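Side-chain contacts in NAD-dependent aldehyde dehydrogenase (Burkholderia multivorans, PDB 5UJU), which probably oxidises aldehydes to carboxylic acids with NAD as the electron acceptor: residues S35-M40 / R163-V168; G405-I410 / D433-T438; Q471-A476 / D499-A504; K64-D69 / A243-A248. All blocks are in the same frame, centred on the assembly; numbering follows the deposited sequence. Where two conformers were deposited one is given.

Contact 1 (S35-M40 / R163-V168); sequences SPFAEM and RALEAV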
loop_
_atom_site.group_PDB
_atom_site.type_symbol
_atom_site.label_atom_id
_atom_site.label_comp_id
_atom_site.label_asym_id
_atom_site.label_seq_id
_atom_site.Cartn_x
_atom_site.Cartn_y
_atom_site.Cartn_z
ATOM N N SER A 35 3.698 -13.944 -22.830
ATOM C CA SER A 35 4.381 -14.818 -21.881
ATOM C C SER A 35 5.752 -15.193 -22.420
ATOM O O SER A 35 5.848 -15.728 -23.529
ATOM C CB SER A 35 3.588 -16.095 -21.608
ATOM O OG SER A 35 4.378 -16.995 -20.841
ATOM N N PRO A 36 6.831 -14.952 -21.667
ATOM C CA PRO A 36 8.158 -15.374 -22.132
ATOM C C PRO A 36 8.459 -16.832 -21.849
ATOM O O PRO A 36 9.519 -17.320 -22.270
ATOM C CB PRO A 36 9.102 -14.467 -21.335
ATOM C CG PRO A 36 8.388 -14.313 -20.026
ATOM C CD PRO A 36 6.900 -14.283 -20.355
ATOM N N PHE A 37 7.580 -17.536 -21.136
ATOM C CA PHE A 37 7.829 -18.911 -20.728
ATOM C C PHE A 37 6.829 -19.812 -21.444
ATOM O O PHE A 37 5.616 -19.660 -21.271
ATOM C CB PHE A 37 7.732 -19.043 -19.207
ATOM C CG PHE A 37 8.678 -18.111 -18.449
ATOM C CD1 PHE A 37 10.056 -18.223 -18.586
ATOM C CD2 PHE A 37 8.174 -17.136 -17.591
ATOM C CE1 PHE A 37 10.927 -17.369 -17.892
ATOM C CE2 PHE A 37 9.028 -16.278 -16.888
ATOM C CZ PHE A 37 10.406 -16.393 -17.035
ATOM N N ALA A 38 7.343 -20.721 -22.268
ATOM C CA ALA A 38 6.491 -21.583 -23.079
ATOM C C ALA A 38 5.672 -22.507 -22.191
ATOM O O ALA A 38 6.228 -23.314 -21.439
ATOM C CB ALA A 38 7.334 -22.393 -24.058
ATOM N N GLU A 39 4.345 -22.388 -22.274
ATOM C CA GLU A 39 3.484 -23.188 -21.418
ATOM C C GLU A 39 3.352 -24.630 -21.900
ATOM O O GLU A 39 2.959 -25.494 -21.109
ATOM C CB GLU A 39 2.101 -22.544 -21.311
ATOM C CG GLU A 39 1.346 -22.546 -22.612
ATOM C CD GLU A 39 -0.079 -22.057 -22.449
ATOM O OE1 GLU A 39 -0.419 -21.514 -21.374
ATOM O OE2 GLU A 39 -0.871 -22.258 -23.386
ATOM N N MET A 40 3.664 -24.912 -23.169
ATOM C CA MET A 40 3.556 -26.327 -23.518
ATOM C C MET A 40 4.860 -27.059 -23.208
ATOM O O MET A 40 5.945 -26.538 -23.488
ATOM C CB MET A 40 3.217 -26.506 -24.990
ATOM C CG MET A 40 1.862 -25.925 -25.376
ATOM S SD MET A 40 0.500 -26.597 -24.399
ATOM C CE MET A 40 0.550 -28.334 -24.855
ATOM N N ARG A 163 3.710 -15.209 -13.414
ATOM C CA ARG A 163 3.227 -14.358 -12.328
ATOM C C ARG A 163 4.382 -13.794 -11.512
ATOM O O ARG A 163 4.299 -12.672 -10.996
ATOM C CB ARG A 163 2.258 -15.139 -11.428
ATOM C CG ARG A 163 0.863 -15.400 -12.045
ATOM C CD ARG A 163 0.058 -14.103 -12.185
ATOM N NE ARG A 163 -1.268 -14.320 -12.785
ATOM C CZ ARG A 163 -2.181 -13.364 -12.977
ATOM N NH1 ARG A 163 -1.927 -12.101 -12.636
ATOM N NH2 ARG A 163 -3.359 -13.666 -13.526
ATOM N N ALA A 164 5.449 -14.576 -11.337
ATOM C CA ALA A 164 6.653 -14.042 -10.704
ATOM C C ALA A 164 7.229 -12.896 -11.530
ATOM O O ALA A 164 7.521 -11.820 -11.003
ATOM C CB ALA A 164 7.684 -15.158 -10.516
ATOM N N LEU A 165 7.342 -13.096 -12.846
ATOM C CA LEU A 165 7.906 -12.066 -13.712
ATOM C C LEU A 165 7.033 -10.818 -13.722
ATOM O O LEU A 165 7.540 -9.687 -13.739
ATOM C CB LEU A 165 8.045 -12.614 -15.132
ATOM C CG LEU A 165 8.655 -11.609 -16.119
ATOM C CD1 LEU A 165 10.132 -11.539 -15.931
ATOM C CD2 LEU A 165 8.330 -11.949 -17.550
ATOM N N GLU A 166 5.715 -11.012 -13.691
ATOM C CA GLU A 166 4.783 -9.900 -13.557
ATOM C C GLU A 166 5.063 -9.085 -12.301
ATOM O O GLU A 166 5.086 -7.850 -12.340
ATOM C CB GLU A 166 3.354 -10.446 -13.548
ATOM C CG GLU A 166 2.287 -9.396 -13.436
ATOM C CD GLU A 166 0.901 -10.026 -13.432
ATOM O OE1 GLU A 166 0.663 -10.908 -12.579
ATOM O OE2 GLU A 166 0.073 -9.639 -14.275
ATOM N N ALA A 167 5.277 -9.764 -11.171
ATOM C CA ALA A 167 5.578 -9.061 -9.931
ATOM C C ALA A 167 6.892 -8.278 -10.039
ATOM O O ALA A 167 6.987 -7.145 -9.554
ATOM C CB ALA A 167 5.629 -10.053 -8.772
ATOM N N VAL A 168 7.912 -8.872 -10.670
ATOM C CA VAL A 168 9.185 -8.178 -10.855
ATOM C C VAL A 168 8.990 -6.948 -11.732
ATOM O O VAL A 168 9.544 -5.875 -11.458
ATOM C CB VAL A 168 10.234 -9.136 -11.453
ATOM C CG1 VAL A 168 11.498 -8.377 -11.835
ATOM C CG2 VAL A 168 10.563 -10.249 -10.472
#
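Pro36 and Phe37 share a single partner, Leu165, and the contact illustrates how one leucine on a helix can serve two neighbouring rings of a passing loop. Here the loop between helices 18-30 and 43-46, near the N-terminus, packs on helix 158-175. The apolar part is small and close. Pro36 CG meets Leu165 CD2 at 3.4 Å, tighter than ordinary van der Waals distance, while the adjoining CD of the same proline is 3.9 Å from that methyl. Leu165 reaches it because its CG lies anti to the backbone N (chi1 -179°), carrying the isobutyl end out toward the loop. Its CB is left near the plane of the Phe37 ring, 4.2 Å from the rim atom CE2. The loop folds on itself as well, Pro36 CG standing 3.7 Å above the plane of the Phe37 ring, near its rim.

Polar interactions lie beside this apolar patch. Within the helix, Arg163 NH1 donates to the syn lone pair of Glu166 OE1 over 2.9 Å; the oxygen lies 23° out of the Arg163 guanidinium plane. The other oxygen of Glu166 is held by Phe528 N. On the loop side, Ser35 OG bonds to Asp162 and Glu39 to His159, and Glu39 OE2 also forms a salt bridge with Lys186 of the second subunit.

The chemistry implies an apolar fit against Leu165, flanked by the polar ties of Ser35 and Glu39 to the same helix.

Contact 2 (G405-I410 / D433-T438); sequences GVTARI and DARVRT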
loop_
_atom_site.group_PDB
_atom_site.type_symbol
_atom_site.label_atom_id
_atom_site.label_comp_id
_atom_site.label_asym_id
_atom_site.label_seq_id
_atom_site.Cartn_x
_atom_site.Cartn_y
_atom_site.Cartn_z
ATOM N N GLY A 405 -9.278 -34.630 4.116
ATOM C CA GLY A 405 -10.300 -33.720 4.605
ATOM C C GLY A 405 -11.274 -33.302 3.519
ATOM O O GLY A 405 -12.442 -33.012 3.803
ATOM N N VAL A 406 -10.825 -33.301 2.260
ATOM C CA VAL A 406 -11.731 -33.004 1.155
ATOM C C VAL A 406 -12.734 -34.143 0.991
ATOM O O VAL A 406 -13.925 -33.918 0.748
ATOM C CB VAL A 406 -10.934 -32.755 -0.139
ATOM C CG1 VAL A 406 -11.878 -32.609 -1.334
ATOM C CG2 VAL A 406 -10.024 -31.545 0.008
ATOM N N THR A 407 -12.261 -35.384 1.121
ATOM C CA THR A 407 -13.147 -36.542 1.064
ATOM C C THR A 407 -14.236 -36.462 2.130
ATOM O O THR A 407 -15.395 -36.808 1.872
ATOM C CB THR A 407 -12.327 -37.821 1.225
ATOM O OG1 THR A 407 -11.450 -37.959 0.101
ATOM C CG2 THR A 407 -13.243 -39.029 1.290
ATOM N N ALA A 408 -13.879 -36.024 3.342
ATOM C CA ALA A 408 -14.878 -35.900 4.402
ATOM C C ALA A 408 -15.918 -34.839 4.067
ATOM O O ALA A 408 -17.113 -35.019 4.336
ATOM C CB ALA A 408 -14.201 -35.571 5.733
ATOM N N ARG A 409 -15.485 -33.729 3.463
ATOM C CA ARG A 409 -16.409 -32.649 3.155
ATOM C C ARG A 409 -17.360 -33.026 2.023
ATOM O O ARG A 409 -18.509 -32.570 2.011
ATOM C CB ARG A 409 -15.629 -31.384 2.812
ATOM C CG ARG A 409 -16.500 -30.155 2.589
ATOM C CD ARG A 409 -15.657 -28.906 2.330
ATOM N NE ARG A 409 -14.715 -28.622 3.411
ATOM C CZ ARG A 409 -13.412 -28.900 3.373
ATOM N NH1 ARG A 409 -12.873 -29.464 2.292
ATOM N NH2 ARG A 409 -12.647 -28.602 4.417
ATOM N N ILE A 410 -16.897 -33.831 1.062
ATOM C CA ILE A 410 -17.785 -34.359 0.027
ATOM C C ILE A 410 -18.934 -35.117 0.673
ATOM O O ILE A 410 -20.099 -34.957 0.294
ATOM C CB ILE A 410 -17.006 -35.251 -0.959
ATOM C CG1 ILE A 410 -16.019 -34.424 -1.784
ATOM C CG2 ILE A 410 -17.947 -35.979 -1.908
ATOM C CD1 ILE A 410 -15.036 -35.264 -2.597
ATOM N N ASP A 433 -2.844 -46.487 -5.727
ATOM C CA ASP A 433 -3.232 -45.921 -4.444
ATOM C C ASP A 433 -3.605 -44.446 -4.533
ATOM O O ASP A 433 -3.717 -43.787 -3.497
ATOM C CB ASP A 433 -2.109 -46.127 -3.428
ATOM C CG ASP A 433 -1.882 -47.594 -3.111
ATOM O OD1 ASP A 433 -2.873 -48.356 -3.084
ATOM O OD2 ASP A 433 -0.712 -47.985 -2.906
ATOM N N ALA A 434 -3.820 -43.915 -5.734
ATOM C CA ALA A 434 -4.199 -42.518 -5.861
ATOM C C ALA A 434 -5.586 -42.279 -5.263
ATOM O O ALA A 434 -6.439 -43.173 -5.240
ATOM C CB ALA A 434 -4.193 -42.093 -7.325
ATOM N N ARG A 435 -5.788 -41.060 -4.750
ATOM C CA ARG A 435 -7.041 -40.605 -4.146
ATOM C C ARG A 435 -7.777 -39.772 -5.195
ATOM O O ARG A 435 -7.440 -38.607 -5.425
ATOM C CB ARG A 435 -6.756 -39.797 -2.877
ATOM C CG ARG A 435 -7.992 -39.366 -2.085
ATOM C CD ARG A 435 -7.630 -38.265 -1.085
ATOM N NE ARG A 435 -6.704 -38.744 -0.072
ATOM C CZ ARG A 435 -5.457 -38.306 0.082
ATOM N NH1 ARG A 435 -4.967 -37.363 -0.708
ATOM N NH2 ARG A 435 -4.695 -38.826 1.032
ATOM N N VAL A 436 -8.769 -40.372 -5.855
ATOM C CA VAL A 436 -9.461 -39.731 -6.970
ATOM C C VAL A 436 -10.958 -39.784 -6.684
ATOM O O VAL A 436 -11.493 -40.864 -6.403
ATOM C CB VAL A 436 -9.145 -40.419 -8.314
ATOM C CG1 VAL A 436 -9.811 -39.677 -9.494
ATOM C CG2 VAL A 436 -7.651 -40.557 -8.547
ATOM N N ARG A 437 -11.633 -38.632 -6.798
ATOM C CA ARG A 437 -13.067 -38.510 -6.561
ATOM C C ARG A 437 -13.695 -37.596 -7.606
ATOM O O ARG A 437 -13.148 -36.533 -7.908
ATOM C CB ARG A 437 -13.362 -37.907 -5.177
ATOM C CG ARG A 437 -12.771 -38.621 -3.997
ATOM C CD ARG A 437 -13.420 -39.969 -3.813
ATOM N NE ARG A 437 -13.161 -40.534 -2.487
ATOM C CZ ARG A 437 -12.153 -41.349 -2.210
ATOM N NH1 ARG A 437 -11.298 -41.689 -3.168
ATOM N NH2 ARG A 437 -11.999 -41.823 -0.979
ATOM N N THR A 438 -14.863 -37.992 -8.126
ATOM C CA THR A 438 -15.569 -37.204 -9.138
ATOM C C THR A 438 -16.414 -36.120 -8.473
ATOM O O THR A 438 -16.683 -36.191 -7.273
ATOM C CB THR A 438 -16.449 -38.112 -10.007
ATOM O OG1 THR A 438 -17.446 -38.767 -9.206
ATOM C CG2 THR A 438 -15.590 -39.158 -10.700
#
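Thr407 and Arg437 bury the most surface in this contact, and they do so without forming a bond to each other. The threonine lies against the guanidinium group with both branches: OG1 sits over one face, 4.0 Å from Arg437 NE, and the methyl CG2 approaches NH2 at 3.8 Å. OG1 meets the flat face of the group, no hydrogen bond between them results, and this buried oxygen has no polar partner in the model. Arg437 is brought against the threonine by a bend at its second torsion (chi2 -68°). Its NH1 turns back to the loop, making a weak but nearly straight hydrogen bond to Val436 O (3.3 Å, 169°).

Ile410, one turn further along the helix, supports the aliphatic root of the same arginine, with CD1 4.1 Å from Arg437 CB. At the other end Arg435 brushes Thr407 through CD alone; its guanidinium group is committed to Asp404 and to Ile401 O.

Helix 404-414 leads into strand 418-421, an edge strand of its sheet within the chain, and 433-438 leads into the adjacent antiparallel strand 440-445. The contact therefore lays the approach to one strand against the helix preceding the other, with the sodium ion about 9 Å from the Ile410 side chain.

Contact 3 (Q471-A476 / D499-A504); sequences QSLDLA and DAAHEA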
loop_
_atom_site.group_PDB
_atom_site.type_symbol
_atom_site.label_atom_id
_atom_site.label_comp_id
_atom_site.label_asym_id
_atom_site.label_seq_id
_atom_site.Cartn_x
_atom_site.Cartn_y
_atom_site.Cartn_z
ATOM N N GLN A 471 -32.906 -11.478 -8.930
ATOM C CA GLN A 471 -32.464 -11.978 -7.629
ATOM C C GLN A 471 -31.089 -12.641 -7.707
ATOM O O GLN A 471 -30.261 -12.459 -6.807
ATOM C CB GLN A 471 -33.476 -12.960 -7.058
ATOM C CG GLN A 471 -33.085 -13.470 -5.682
ATOM C CD GLN A 471 -34.132 -14.373 -5.063
ATOM O OE1 GLN A 471 -34.540 -15.374 -5.651
ATOM N NE2 GLN A 471 -34.565 -14.025 -3.862
ATOM N N SER A 472 -30.827 -13.423 -8.760
ATOM C CA SER A 472 -29.512 -14.047 -8.901
ATOM C C SER A 472 -28.401 -13.007 -8.827
ATOM O O SER A 472 -27.397 -13.192 -8.124
ATOM C CB SER A 472 -29.422 -14.802 -10.226
ATOM O OG SER A 472 -30.415 -15.799 -10.339
ATOM N N LEU A 473 -28.579 -11.897 -9.543
ATOM C CA LEU A 473 -27.532 -10.888 -9.639
ATOM C C LEU A 473 -27.408 -10.100 -8.346
ATOM O O LEU A 473 -26.295 -9.751 -7.931
ATOM C CB LEU A 473 -27.814 -9.954 -10.816
ATOM C CG LEU A 473 -27.508 -10.591 -12.167
ATOM C CD1 LEU A 473 -28.063 -9.741 -13.292
ATOM C CD2 LEU A 473 -25.983 -10.804 -12.317
ATOM N N ASP A 474 -28.537 -9.783 -7.714
ATOM C CA ASP A 474 -28.483 -9.102 -6.426
ATOM C C ASP A 474 -27.799 -9.983 -5.389
ATOM O O ASP A 474 -26.963 -9.512 -4.605
ATOM C CB ASP A 474 -29.891 -8.728 -5.967
ATOM C CG ASP A 474 -29.889 -7.962 -4.651
ATOM O OD1 ASP A 474 -29.300 -6.862 -4.605
ATOM O OD2 ASP A 474 -30.455 -8.464 -3.658
ATOM N N LEU A 475 -28.147 -11.271 -5.376
ATOM C CA LEU A 475 -27.542 -12.206 -4.440
ATOM C C LEU A 475 -26.044 -12.363 -4.696
ATOM O O LEU A 475 -25.240 -12.347 -3.754
ATOM C CB LEU A 475 -28.259 -13.547 -4.540
ATOM C CG LEU A 475 -27.985 -14.519 -3.406
ATOM C CD1 LEU A 475 -28.264 -13.832 -2.091
ATOM C CD2 LEU A 475 -28.858 -15.746 -3.567
ATOM N N ALA A 476 -25.647 -12.501 -5.966
ATOM C CA ALA A 476 -24.242 -12.741 -6.284
ATOM C C ALA A 476 -23.368 -11.565 -5.861
ATOM O O ALA A 476 -22.308 -11.752 -5.247
ATOM C CB ALA A 476 -24.079 -13.026 -7.774
ATOM N N ASP A 499 -25.283 -5.683 -18.523
ATOM C CA ASP A 499 -25.041 -4.435 -17.806
ATOM C C ASP A 499 -25.201 -4.633 -16.305
ATOM O O ASP A 499 -24.353 -4.197 -15.520
ATOM C CB ASP A 499 -25.990 -3.341 -18.306
ATOM C CG ASP A 499 -25.603 -2.807 -19.672
ATOM O OD1 ASP A 499 -24.483 -3.118 -20.135
ATOM O OD2 ASP A 499 -26.426 -2.086 -20.288
ATOM N N ALA A 500 -26.282 -5.304 -15.889
ATOM C CA ALA A 500 -26.488 -5.566 -14.470
ATOM C C ALA A 500 -25.376 -6.435 -13.895
ATOM O O ALA A 500 -25.007 -6.278 -12.725
ATOM C CB ALA A 500 -27.856 -6.222 -14.248
ATOM N N ALA A 501 -24.815 -7.343 -14.698
ATOM C CA ALA A 501 -23.732 -8.171 -14.187
ATOM C C ALA A 501 -22.474 -7.339 -13.947
ATOM O O ALA A 501 -21.760 -7.576 -12.970
ATOM C CB ALA A 501 -23.456 -9.354 -15.118
ATOM N N HIS A 502 -22.194 -6.346 -14.810
ATOM C CA HIS A 502 -21.091 -5.430 -14.534
ATOM C C HIS A 502 -21.311 -4.708 -13.206
ATOM O O HIS A 502 -20.373 -4.539 -12.417
ATOM C CB HIS A 502 -20.927 -4.427 -15.687
ATOM C CG HIS A 502 -20.214 -4.980 -16.890
ATOM N ND1 HIS A 502 -20.879 -5.453 -18.004
ATOM C CD2 HIS A 502 -18.894 -5.114 -17.161
ATOM C CE1 HIS A 502 -20.002 -5.862 -18.903
ATOM N NE2 HIS A 502 -18.789 -5.673 -18.414
ATOM N N GLU A 503 -22.555 -4.278 -12.948
ATOM C CA GLU A 503 -22.865 -3.604 -11.690
ATOM C C GLU A 503 -22.645 -4.537 -10.508
ATOM O O GLU A 503 -22.138 -4.118 -9.458
ATOM C CB GLU A 503 -24.312 -3.096 -11.700
ATOM C CG GLU A 503 -24.544 -1.902 -12.603
ATOM C CD GLU A 503 -23.678 -0.715 -12.235
ATOM O OE1 GLU A 503 -23.768 -0.240 -11.082
ATOM O OE2 GLU A 503 -22.901 -0.259 -13.103
ATOM N N ALA A 504 -23.021 -5.809 -10.664
ATOM C CA ALA A 504 -22.821 -6.794 -9.606
ATOM C C ALA A 504 -21.339 -7.041 -9.352
ATOM O O ALA A 504 -20.921 -7.236 -8.205
ATOM C CB ALA A 504 -23.535 -8.104 -9.966
#
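Leu473 is steered into the row of alanines Ala500, Ala501 and Ala504 by two torsions: CG stands beside its own backbone N and anti to the carbonyl carbon (chi1 -75°), and CD1 continues the chain extended from CA (chi2 169°). The two methyls divide between Ala500 and Ala501. CD1 touches Ala500 CB at 3.7 Å, and CD2 packs on Ala501, 3.9 Å from its CA and 4.0 Å from its CB. Ala504, one turn on from Ala500, has its CB 3.8 Å from Leu473 O, so backbone as well as side chain is covered; Leu473 CD2 comes no nearer to Ala504 CB than 4.3 Å.

With one leucine set among three alanines, the segment axes are 9.3 Å apart and 17° from parallel. The arrangement belongs to the alpha/beta architecture of the domain: helix 495-508 is the connection of a beta-alpha-beta crossover between the neighbouring parallel strands 487-491 and 511-514, and helix 469-483 leads from strand 460-466 to 487-491.

Leu473 also rests on Val325 of strand 323-326, while Ala501 meets Leu512 of strand 511-514, which places the pair directly on the sheet. On helix 495-508, Glu503 forms a salt bridge with Arg109 of the second subunit.

Contact 4 (K64-D69 / A243-A248); sequences KTFELD and AILPLA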
loop_
_atom_site.group_PDB
_atom_site.type_symbol
_atom_site.label_atom_id
_atom_site.label_comp_id
_atom_site.label_asym_id
_atom_site.label_seq_id
_atom_site.Cartn_x
_atom_site.Cartn_y
_atom_site.Cartn_z
ATOM N N LYS A 64 15.450 -39.193 0.821
ATOM C CA LYS A 64 16.682 -38.581 1.298
ATOM C C LYS A 64 16.378 -37.200 1.863
ATOM O O LYS A 64 15.303 -36.633 1.647
ATOM C CB LYS A 64 17.742 -38.527 0.194
ATOM C CG LYS A 64 17.640 -37.360 -0.755
ATOM C CD LYS A 64 18.808 -37.406 -1.738
ATOM C CE LYS A 64 19.558 -36.094 -1.788
ATOM N NZ LYS A 64 20.695 -36.168 -2.751
ATOM N N THR A 65 17.357 -36.652 2.578
ATOM C CA THR A 65 17.232 -35.311 3.122
ATOM C C THR A 65 17.644 -34.297 2.065
ATOM O O THR A 65 18.712 -34.416 1.455
ATOM C CB THR A 65 18.088 -35.159 4.377
ATOM O OG1 THR A 65 17.662 -36.117 5.344
ATOM C CG2 THR A 65 17.937 -33.762 4.985
ATOM N N PHE A 66 16.783 -33.305 1.855
ATOM C CA PHE A 66 17.022 -32.236 0.898
ATOM C C PHE A 66 18.173 -31.353 1.389
ATOM O O PHE A 66 18.186 -30.915 2.541
ATOM C CB PHE A 66 15.722 -31.425 0.730
ATOM C CG PHE A 66 15.715 -30.502 -0.458
ATOM C CD1 PHE A 66 15.149 -30.909 -1.657
ATOM C CD2 PHE A 66 16.267 -29.231 -0.376
ATOM C CE1 PHE A 66 15.152 -30.068 -2.767
ATOM C CE2 PHE A 66 16.269 -28.385 -1.484
ATOM C CZ PHE A 66 15.709 -28.808 -2.675
ATOM N N GLU A 67 19.170 -31.148 0.535
ATOM C CA GLU A 67 20.396 -30.454 0.907
ATOM C C GLU A 67 20.236 -28.943 0.734
ATOM O O GLU A 67 19.899 -28.466 -0.356
ATOM C CB GLU A 67 21.564 -30.968 0.063
ATOM C CG GLU A 67 21.661 -32.490 0.002
ATOM C CD GLU A 67 22.297 -32.994 -1.293
ATOM O OE1 GLU A 67 23.535 -32.917 -1.416
ATOM O OE2 GLU A 67 21.558 -33.455 -2.198
ATOM N N LEU A 68 20.430 -28.206 1.824
ATOM C CA LEU A 68 20.628 -26.759 1.824
ATOM C C LEU A 68 21.757 -26.419 2.785
ATOM O O LEU A 68 21.921 -27.089 3.806
ATOM C CB LEU A 68 19.380 -25.974 2.235
ATOM C CG LEU A 68 18.107 -26.078 1.411
ATOM C CD1 LEU A 68 16.956 -25.545 2.243
ATOM C CD2 LEU A 68 18.274 -25.263 0.146
ATOM N N ASP A 69 22.543 -25.391 2.457
ATOM C CA ASP A 69 23.612 -24.944 3.344
ATOM C C ASP A 69 23.213 -23.726 4.185
ATOM O O ASP A 69 24.044 -22.857 4.464
ATOM C CB ASP A 69 24.893 -24.660 2.563
ATOM C CG ASP A 69 24.730 -23.554 1.539
ATOM O OD1 ASP A 69 23.594 -23.080 1.320
ATOM O OD2 ASP A 69 25.765 -23.126 0.983
ATOM N N ALA A 243 3.077 -29.339 0.920
ATOM C CA ALA A 243 3.622 -29.006 -0.401
ATOM C C ALA A 243 4.917 -28.216 -0.216
ATOM O O ALA A 243 4.995 -27.037 -0.555
ATOM C CB ALA A 243 2.637 -28.201 -1.251
ATOM N N ILE A 244 5.941 -28.873 0.325
ATOM C CA ILE A 244 7.236 -28.222 0.549
ATOM C C ILE A 244 8.129 -28.306 -0.681
ATOM O O ILE A 244 8.727 -27.313 -1.091
ATOM C CB ILE A 244 7.941 -28.839 1.773
ATOM C CG1 ILE A 244 7.092 -28.669 3.034
ATOM C CG2 ILE A 244 9.345 -28.211 1.955
ATOM C CD1 ILE A 244 7.501 -29.631 4.158
ATOM N N LEU A 245 8.233 -29.493 -1.272
ATOM C CA LEU A 245 9.225 -29.750 -2.314
ATOM C C LEU A 245 9.236 -28.716 -3.430
ATOM O O LEU A 245 10.337 -28.286 -3.818
ATOM C CB LEU A 245 9.031 -31.161 -2.890
ATOM C CG LEU A 245 10.166 -31.595 -3.835
ATOM C CD1 LEU A 245 11.524 -31.516 -3.105
ATOM C CD2 LEU A 245 9.964 -32.993 -4.429
ATOM N N PRO A 246 8.093 -28.286 -3.996
ATOM C CA PRO A 246 8.167 -27.269 -5.062
ATOM C C PRO A 246 8.849 -25.985 -4.624
ATOM O O PRO A 246 9.571 -25.382 -5.427
ATOM C CB PRO A 246 6.684 -27.034 -5.442
ATOM C CG PRO A 246 6.001 -28.290 -5.057
ATOM C CD PRO A 246 6.707 -28.772 -3.816
ATOM N N LEU A 247 8.628 -25.534 -3.384
ATOM C CA LEU A 247 9.299 -24.330 -2.923
ATOM C C LEU A 247 10.717 -24.606 -2.434
ATOM O O LEU A 247 11.555 -23.708 -2.481
ATOM C CB LEU A 247 8.484 -23.656 -1.827
ATOM C CG LEU A 247 7.221 -23.014 -2.423
ATOM C CD1 LEU A 247 6.246 -22.654 -1.317
ATOM C CD2 LEU A 247 7.578 -21.779 -3.274
ATOM N N ALA A 248 11.006 -25.827 -1.975
ATOM C CA ALA A 248 12.387 -26.172 -1.621
ATOM C C ALA A 248 13.285 -26.138 -2.851
ATOM O O ALA A 248 14.392 -25.585 -2.808
ATOM C CB ALA A 248 12.440 -27.550 -0.968
#
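Phe66 and Ala248 hold the nearest pair of CA atoms, 8.0 Å apart, where the largely extended segment 64-69 passes the N-terminal part of helix 245-260. That helix is the connection of a beta-alpha-beta crossover in the Rossmann-like sheet, joining the parallel strands 234-238 and 268-270. Ala248 N bonds to Ile244 O, and the backbone N-H groups of Ile244 and Leu245 are both received by Glu80 OE2. The extended segment is held separately, through backbone hydrogen bonds between Lys64 and Phe66 on one side and Arg91 on the other.

Phe66 does nearly all the touching on its side. A chi1 of -166° sets CG anti to the backbone N and beside the carbonyl carbon, bringing the ring flat over the alanine. The result is a CH-pi contact of almost ideal form: Ala248 CB is 3.9 Å from the ring centroid and only 12° off the ring normal. A leucine comes in beside it, Leu245 CD1 lying 3.9 Å from Phe66 CE1. The CA-CB bond of Leu245 does not itself aim at the loop; the branched end gains the distance.

Charge is kept to the exposed residues of the loop. Lys64 NZ forms a salt bridge with Glu67 OE2, met from above the carboxylate plane by 49°, and Asp69 pairs with Arg255 and Arg259 farther along the helix. At the ring's far corner, Phe66 CZ comes to 3.5 Å from the carbonyl oxygen Ala248 O.

Contacts 3 and 4 are buried and contacts 1 and 2 only partly so. In contact 3 two helices meet mainly through aliphatic groups; in contact 4 an aromatic face receives a methyl. Contact 1 is as apolar across its segments, its polar bonds lying outside the touching atoms, whereas contact 2 puts a hydroxyl over a guanidinium face, with a methyl close to one of its nitrogens. Contacts 2 and 3 lie beside the same sheet, near its 418-421 edge and its 511-514 edge. Contacts 1 and 4, with centres about 23 Å apart, both lay early chain on helices, 158-175 and 245-260, that also touch helix 217-230. Contacts 3 and 4 lie on opposite sides of the chain's centre.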